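Local coordinates for chitin oligosaccharide binding protein NagB2 (Paenibacillus sp. FPU-7, PDB 7EHU), which binds short chitin oligosaccharides such as diacetylchitobiose and triacetylchitotriose, probably as the extracellular solute-binding component of a sugar import system, at residues 138-150 / 309-321. Residues are numbered along the deposited sequence; the frame is centred on the assembly and turned at random.
With NAG (2-acetamido-2-deoxy-beta-D-glucopyranose), chain B; NAG (2-acetamido-2-deoxy-beta-D-glucopyranose), chain C.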
loop_
_atom_site.group_PDB
_atom_site.type_symbol
_atom_site.label_atom_id
_atom_site.label_comp_id
_atom_site.label_asym_id
_atom_site.label_seq_id
_atom_site.Cartn_x
_atom_site.Cartn_y
_atom_site.Cartn_z
ATOM N N LYS A 138 -17.572 6.496 -13.706
ATOM C CA LYS A 138 -18.393 5.501 -13.011
ATOM C C LYS A 138 -17.392 4.946 -11.974
ATOM O O LYS A 138 -16.168 4.838 -12.230
ATOM C CB LYS A 138 -18.563 4.416 -13.998
ATOM C CG LYS A 138 -19.392 4.870 -15.285
ATOM C CD LYS A 138 -19.672 3.710 -16.282
ATOM C CE LYS A 138 -18.070 3.956 -16.535
ATOM N NZ LYS A 138 -17.105 3.281 -17.347
ATOM N N ILE A 139 -17.913 4.626 -10.809
ATOM C CA ILE A 139 -17.132 4.200 -9.664
ATOM C C ILE A 139 -17.173 2.680 -9.624
ATOM O O ILE A 139 -18.256 2.091 -9.634
ATOM C CB ILE A 139 -17.721 4.819 -8.387
ATOM C CG1 ILE A 139 -17.596 6.355 -8.416
ATOM C CG2 ILE A 139 -17.049 4.247 -7.155
ATOM C CD1 ILE A 139 -18.667 7.081 -7.634
ATOM N N TYR A 140 -16.003 2.049 -9.533
ATOM C CA TYR A 140 -15.900 0.597 -9.640
ATOM C C TYR A 140 -15.300 -0.072 -8.409
ATOM O O TYR A 140 -15.044 -1.276 -8.432
ATOM C CB TYR A 140 -15.095 0.230 -10.884
ATOM C CG TYR A 140 -15.822 0.517 -12.171
ATOM C CD1 TYR A 140 -16.884 -0.284 -12.594
ATOM C CD2 TYR A 140 -15.446 1.587 -12.977
ATOM C CE1 TYR A 140 -17.548 -0.032 -13.790
ATOM C CE2 TYR A 140 -16.094 1.850 -14.168
ATOM C CZ TYR A 140 -17.135 1.025 -14.577
ATOM O OH TYR A 140 -17.769 1.316 -15.762
ATOM N N GLY A 141 -15.104 0.659 -7.329
ATOM C CA GLY A 141 -14.663 0.071 -6.073
ATOM C C GLY A 141 -14.655 1.144 -5.010
ATOM O O GLY A 141 -14.786 2.332 -5.315
ATOM N N LEU A 142 -14.481 0.713 -3.760
ATOM C CA LEU A 142 -14.612 1.612 -2.616
ATOM C C LEU A 142 -13.419 1.406 -1.693
ATOM O O LEU A 142 -13.259 0.314 -1.127
ATOM C CB LEU A 142 -15.918 1.394 -1.857
ATOM C CG LEU A 142 -17.155 1.618 -2.713
ATOM C CD1 LEU A 142 -18.404 1.185 -1.969
ATOM C CD2 LEU A 142 -17.319 3.065 -3.177
ATOM N N PRO A 143 -12.568 2.407 -1.511
ATOM C CA PRO A 143 -11.386 2.205 -0.677
ATOM C C PRO A 143 -11.816 1.931 0.756
ATOM O O PRO A 143 -12.749 2.557 1.273
ATOM C CB PRO A 143 -10.645 3.535 -0.798
ATOM C CG PRO A 143 -11.681 4.531 -1.169
ATOM C CD PRO A 143 -12.671 3.784 -2.009
ATOM N N GLU A 144 -11.109 1.009 1.411
ATOM C CA GLU A 144 -11.360 0.646 2.805
ATOM C C GLU A 144 -10.641 1.568 3.774
ATOM O O GLU A 144 -11.130 1.794 4.883
ATOM C CB GLU A 144 -10.874 -0.806 3.029
ATOM C CG GLU A 144 -10.826 -1.253 4.455
ATOM C CD GLU A 144 -10.397 -2.697 4.667
ATOM O OE1 GLU A 144 -10.388 -3.499 3.722
ATOM O OE2 GLU A 144 -10.091 -3.030 5.818
ATOM N N ALA A 145 -9.491 2.085 3.365
ATOM C CA ALA A 145 -8.640 2.911 4.199
ATOM C C ALA A 145 -7.869 3.826 3.268
ATOM O O ALA A 145 -7.832 3.615 2.056
ATOM C CB ALA A 145 -7.655 2.062 5.004
ATOM N N GLY A 146 -7.252 4.857 3.845
ATOM C CA GLY A 146 -6.210 5.611 3.181
ATOM C C GLY A 146 -4.830 5.083 3.564
ATOM O O GLY A 146 -4.691 4.269 4.458
ATOM N N PHE A 147 -3.801 5.561 2.866
ATOM C CA PHE A 147 -2.433 5.226 3.234
ATOM C C PHE A 147 -1.505 6.391 2.933
ATOM O O PHE A 147 -1.764 7.216 2.053
ATOM C CB PHE A 147 -1.898 3.952 2.522
ATOM C CG PHE A 147 -1.427 4.195 1.106
ATOM C CD1 PHE A 147 -2.334 4.290 0.045
ATOM C CD2 PHE A 147 -0.086 4.352 0.841
ATOM C CE1 PHE A 147 -1.893 4.537 -1.236
ATOM C CE2 PHE A 147 0.360 4.603 -0.458
ATOM C CZ PHE A 147 -0.542 4.717 -1.484
ATOM N N VAL A 148 -0.403 6.429 3.683
ATOM C CA VAL A 148 0.824 7.083 3.252
ATOM C C VAL A 148 1.952 6.078 3.468
ATOM O O VAL A 148 1.812 5.121 4.240
ATOM C CB VAL A 148 1.130 8.394 4.008
ATOM C CG1 VAL A 148 0.136 9.478 3.607
ATOM C CG2 VAL A 148 1.167 8.193 5.506
ATOM N N GLU A 149 3.086 6.303 2.780
ATOM C CA GLU A 149 4.320 5.564 3.012
ATOM C C GLU A 149 5.382 6.532 3.495
ATOM O O GLU A 149 5.418 7.678 3.053
ATOM C CB GLU A 149 4.782 4.796 1.761
ATOM C CG GLU A 149 3.788 3.714 1.346
ATOM C CD GLU A 149 4.181 2.902 0.148
ATOM O OE1 GLU A 149 5.350 2.990 -0.316
ATOM O OE2 GLU A 149 3.285 2.161 -0.349
ATOM N N GLY A 150 6.217 6.047 4.410
ATOM C CA GLY A 150 7.258 6.858 5.007
ATOM C C GLY A 150 8.094 6.002 5.933
ATOM O O GLY A 150 7.930 4.786 5.982
ATOM N N LEU A 309 6.991 16.016 -0.921
ATOM C CA LEU A 309 5.880 15.162 -1.303
ATOM C C LEU A 309 5.837 13.919 -0.421
ATOM O O LEU A 309 6.843 13.500 0.141
ATOM C CB LEU A 309 6.026 14.738 -2.767
ATOM C CG LEU A 309 6.106 15.878 -3.775
ATOM C CD1 LEU A 309 6.237 15.321 -5.184
ATOM C CD2 LEU A 309 4.886 16.768 -3.693
ATOM N N ILE A 310 4.660 13.323 -0.312
ATOM C CA ILE A 310 4.514 12.072 0.422
ATOM C C ILE A 310 3.732 11.083 -0.430
ATOM O O ILE A 310 2.728 11.441 -1.044
ATOM C CB ILE A 310 3.894 12.277 1.820
ATOM C CG1 ILE A 310 4.006 11.010 2.675
ATOM C CG2 ILE A 310 2.459 12.762 1.710
ATOM C CD1 ILE A 310 3.651 11.233 4.135
ATOM N N ASN A 311 4.202 9.853 -0.494
ATOM C CA ASN A 311 3.449 8.824 -1.200
ATOM C C ASN A 311 2.183 8.519 -0.409
ATOM O O ASN A 311 2.265 8.209 0.785
ATOM C CB ASN A 311 4.332 7.582 -1.305
ATOM C CG ASN A 311 3.683 6.391 -2.017
ATOM O OD1 ASN A 311 3.987 5.254 -1.676
ATOM N ND2 ASN A 311 2.852 6.627 -3.024
ATOM N N GLY A 312 1.019 8.614 -1.050
ATOM C CA GLY A 312 -0.208 8.278 -0.350
ATOM C C GLY A 312 -1.412 8.439 -1.244
ATOM O O GLY A 312 -1.322 8.938 -2.370
ATOM N N GLY A 313 -2.547 8.017 -0.710
ATOM C CA GLY A 313 -3.802 8.063 -1.444
ATOM C C GLY A 313 -4.805 7.105 -0.833
ATOM O O GLY A 313 -4.636 6.643 0.290
ATOM N N TRP A 314 -5.839 6.809 -1.614
ATOM C CA TRP A 314 -6.889 5.859 -1.242
ATOM C C TRP A 314 -6.948 4.848 -2.380
ATOM O O TRP A 314 -7.535 5.102 -3.425
ATOM C CB TRP A 314 -8.215 6.556 -0.996
ATOM C CG TRP A 314 -8.206 7.338 0.296
ATOM C CD1 TRP A 314 -8.619 6.894 1.527
ATOM C CD2 TRP A 314 -7.746 8.677 0.493
ATOM N NE1 TRP A 314 -8.443 7.867 2.460
ATOM C CE2 TRP A 314 -7.926 8.979 1.859
ATOM C CE3 TRP A 314 -7.215 9.658 -0.348
ATOM C CZ2 TRP A 314 -7.582 10.213 2.412
ATOM C CZ3 TRP A 314 -6.884 10.897 0.205
ATOM C CH2 TRP A 314 -7.066 11.154 1.569
ATOM N N SER A 315 -6.270 3.736 -2.195
ATOM C CA SER A 315 -5.948 2.828 -3.280
ATOM C C SER A 315 -6.530 1.432 -3.153
ATOM O O SER A 315 -6.512 0.700 -4.139
ATOM C CB SER A 315 -4.427 2.645 -3.339
ATOM O OG SER A 315 -3.984 2.129 -2.086
ATOM N N ASN A 316 -6.948 0.994 -1.968
ATOM C CA ASN A 316 -7.264 -0.412 -1.758
ATOM C C ASN A 316 -8.567 -0.555 -1.000
ATOM O O ASN A 316 -8.796 0.124 0.008
ATOM C CB ASN A 316 -6.117 -1.101 -1.010
ATOM C CG ASN A 316 -6.296 -2.613 -0.900
ATOM O OD1 ASN A 316 -6.297 -3.175 0.199
ATOM N ND2 ASN A 316 -6.474 -3.282 -2.044
ATOM N N GLY A 317 -9.427 -1.423 -1.498
ATOM C CA GLY A 317 -10.694 -1.690 -0.851
ATOM C C GLY A 317 -11.422 -2.791 -1.569
ATOM O O GLY A 317 -10.765 -3.652 -2.143
ATOM N N TYR A 318 -12.750 -2.787 -1.558
ATOM C CA TYR A 318 -13.531 -3.844 -2.199
ATOM C C TYR A 318 -14.108 -3.355 -3.526
ATOM O O TYR A 318 -14.609 -2.227 -3.648
ATOM C CB TYR A 318 -14.647 -4.331 -1.261
ATOM C CG TYR A 318 -14.060 -5.119 -0.121
ATOM C CD1 TYR A 318 -13.487 -6.363 -0.345
ATOM C CD2 TYR A 318 -14.011 -4.610 1.179
ATOM C CE1 TYR A 318 -12.895 -7.077 0.689
ATOM C CE2 TYR A 318 -13.432 -5.317 2.211
ATOM C CZ TYR A 318 -12.875 -6.539 1.962
ATOM O OH TYR A 318 -12.241 -7.259 2.946
ATOM N N GLY A 319 -14.020 -4.252 -4.512
ATOM C CA GLY A 319 -14.796 -4.172 -5.727
ATOM C C GLY A 319 -15.740 -5.363 -5.819
ATOM O O GLY A 319 -15.680 -6.305 -5.010
ATOM N N PHE A 320 -16.606 -5.315 -6.831
ATOM C CA PHE A 320 -17.751 -6.208 -6.923
ATOM C C PHE A 320 -17.903 -6.702 -8.347
ATOM O O PHE A 320 -17.703 -5.948 -9.298
ATOM C CB PHE A 320 -19.017 -5.482 -6.429
ATOM C CG PHE A 320 -18.807 -4.890 -5.065
ATOM C CD1 PHE A 320 -18.988 -5.666 -3.934
ATOM C CD2 PHE A 320 -18.309 -3.605 -4.923
ATOM C CE1 PHE A 320 -18.709 -5.168 -2.681
ATOM C CE2 PHE A 320 -18.026 -3.095 -3.666
ATOM C CZ PHE A 320 -18.243 -3.871 -2.540
ATOM N N SER A 321 -18.241 -7.977 -8.502
ATOM C CA SER A 321 -18.440 -8.504 -9.844
ATOM C C SER A 321 -19.626 -7.817 -10.514
ATOM O O SER A 321 -20.645 -7.547 -9.880
ATOM C CB SER A 321 -18.673 -10.009 -9.773
ATOM O OG SER A 321 -18.947 -10.477 -11.076
HETATM C C1 NAG B . -3.162 -3.625 3.240
HETATM C C2 NAG B . -3.396 -2.339 2.467
HETATM C C3 NAG B . -2.806 -2.432 1.062
HETATM C C4 NAG B . -1.375 -2.951 1.085
HETATM C C5 NAG B . -1.334 -4.237 1.900
HETATM C C6 NAG B . 0.043 -4.831 2.058
HETATM C C7 NAG B . -5.478 -1.164 3.129
HETATM C C8 NAG B . -6.950 -1.070 2.890
HETATM N N2 NAG B . -4.823 -2.061 2.379
HETATM O O3 NAG B . -2.882 -1.138 0.484
HETATM O O4 NAG B . -0.966 -3.268 -0.242
HETATM O O5 NAG B . -1.814 -3.957 3.220
HETATM O O6 NAG B . -0.018 -6.076 2.746
HETATM O O7 NAG B . -4.910 -0.446 3.948
HETATM C C1 NAG C . 0.014 -2.461 -0.831
HETATM C C2 NAG C . 0.397 -3.094 -2.147
HETATM C C3 NAG C . 1.323 -2.173 -2.940
HETATM C C4 NAG C . 0.690 -0.794 -3.094
HETATM C C5 NAG C . 0.293 -0.238 -1.730
HETATM C C6 NAG C . -0.439 1.086 -1.810
HETATM C C7 NAG C . 0.427 -5.533 -2.374
HETATM C C8 NAG C . 1.206 -6.798 -2.131
HETATM N N2 NAG C . 1.005 -4.402 -1.966
HETATM O O3 NAG C . 1.564 -2.771 -4.207
HETATM O O4 NAG C . 1.590 0.136 -3.689
HETATM O O5 NAG C . -0.565 -1.179 -1.065
HETATM O O6 NAG C . -1.640 0.982 -2.559
HETATM O O7 NAG C . -0.672 -5.537 -2.929
HETATM O O HOH W 1 -17.372 -2.753 -8.179
HETATM O O HOH W 2 -11.408 -5.983 5.202
HETATM O O HOH W 3 -5.927 2.565 0.373
#
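Residues 142-149 pair antiparallel with strand 309-320, with a corner at E144, and form part of the glycan pocket of this periplasmic-binding-protein fold; F147 and S315 meet across the pairing beside the bound chitin oligosaccharide. F147 and G313 form an antiparallel hydrogen-bonded pair, with backbone hydrogen bonds F147 N to G313 O (2.9 Å) and G313 N to F147 O (3.0 Å). With chi1 at 80°, F147 CG lies between the backbone N and the carbonyl carbon, which turns the ring over the partner strand. G312 CA makes a CH-pi contact over one face, 3.9 Å from the F147 ring centroid, while C6 of the chain C NAG sits over the rim of the opposite face. S315 OG lies obliquely to the ring, 3.3 Å from F147 CE1. The hydrogen bond from S315 OG to O6 of the chain C NAG measures 2.7 Å. The acetamido N2 of the chain B NAG donates a nearly straight bond to N316 OD1 (2.9 Å, 166°), and its methyl C8 packs on the CB atoms of E144 and A145. At the corner, E144 N hydrogen-bonds N316 O (2.8 Å); a water bridges A145 O and S315 N. N95 OD1, on strand 93-97, accepts a hydrogen bond from N316 ND2, N311 ND2 donates to F385 O on strand 383-385, and helix 326-339 covers L142, E144 and F320.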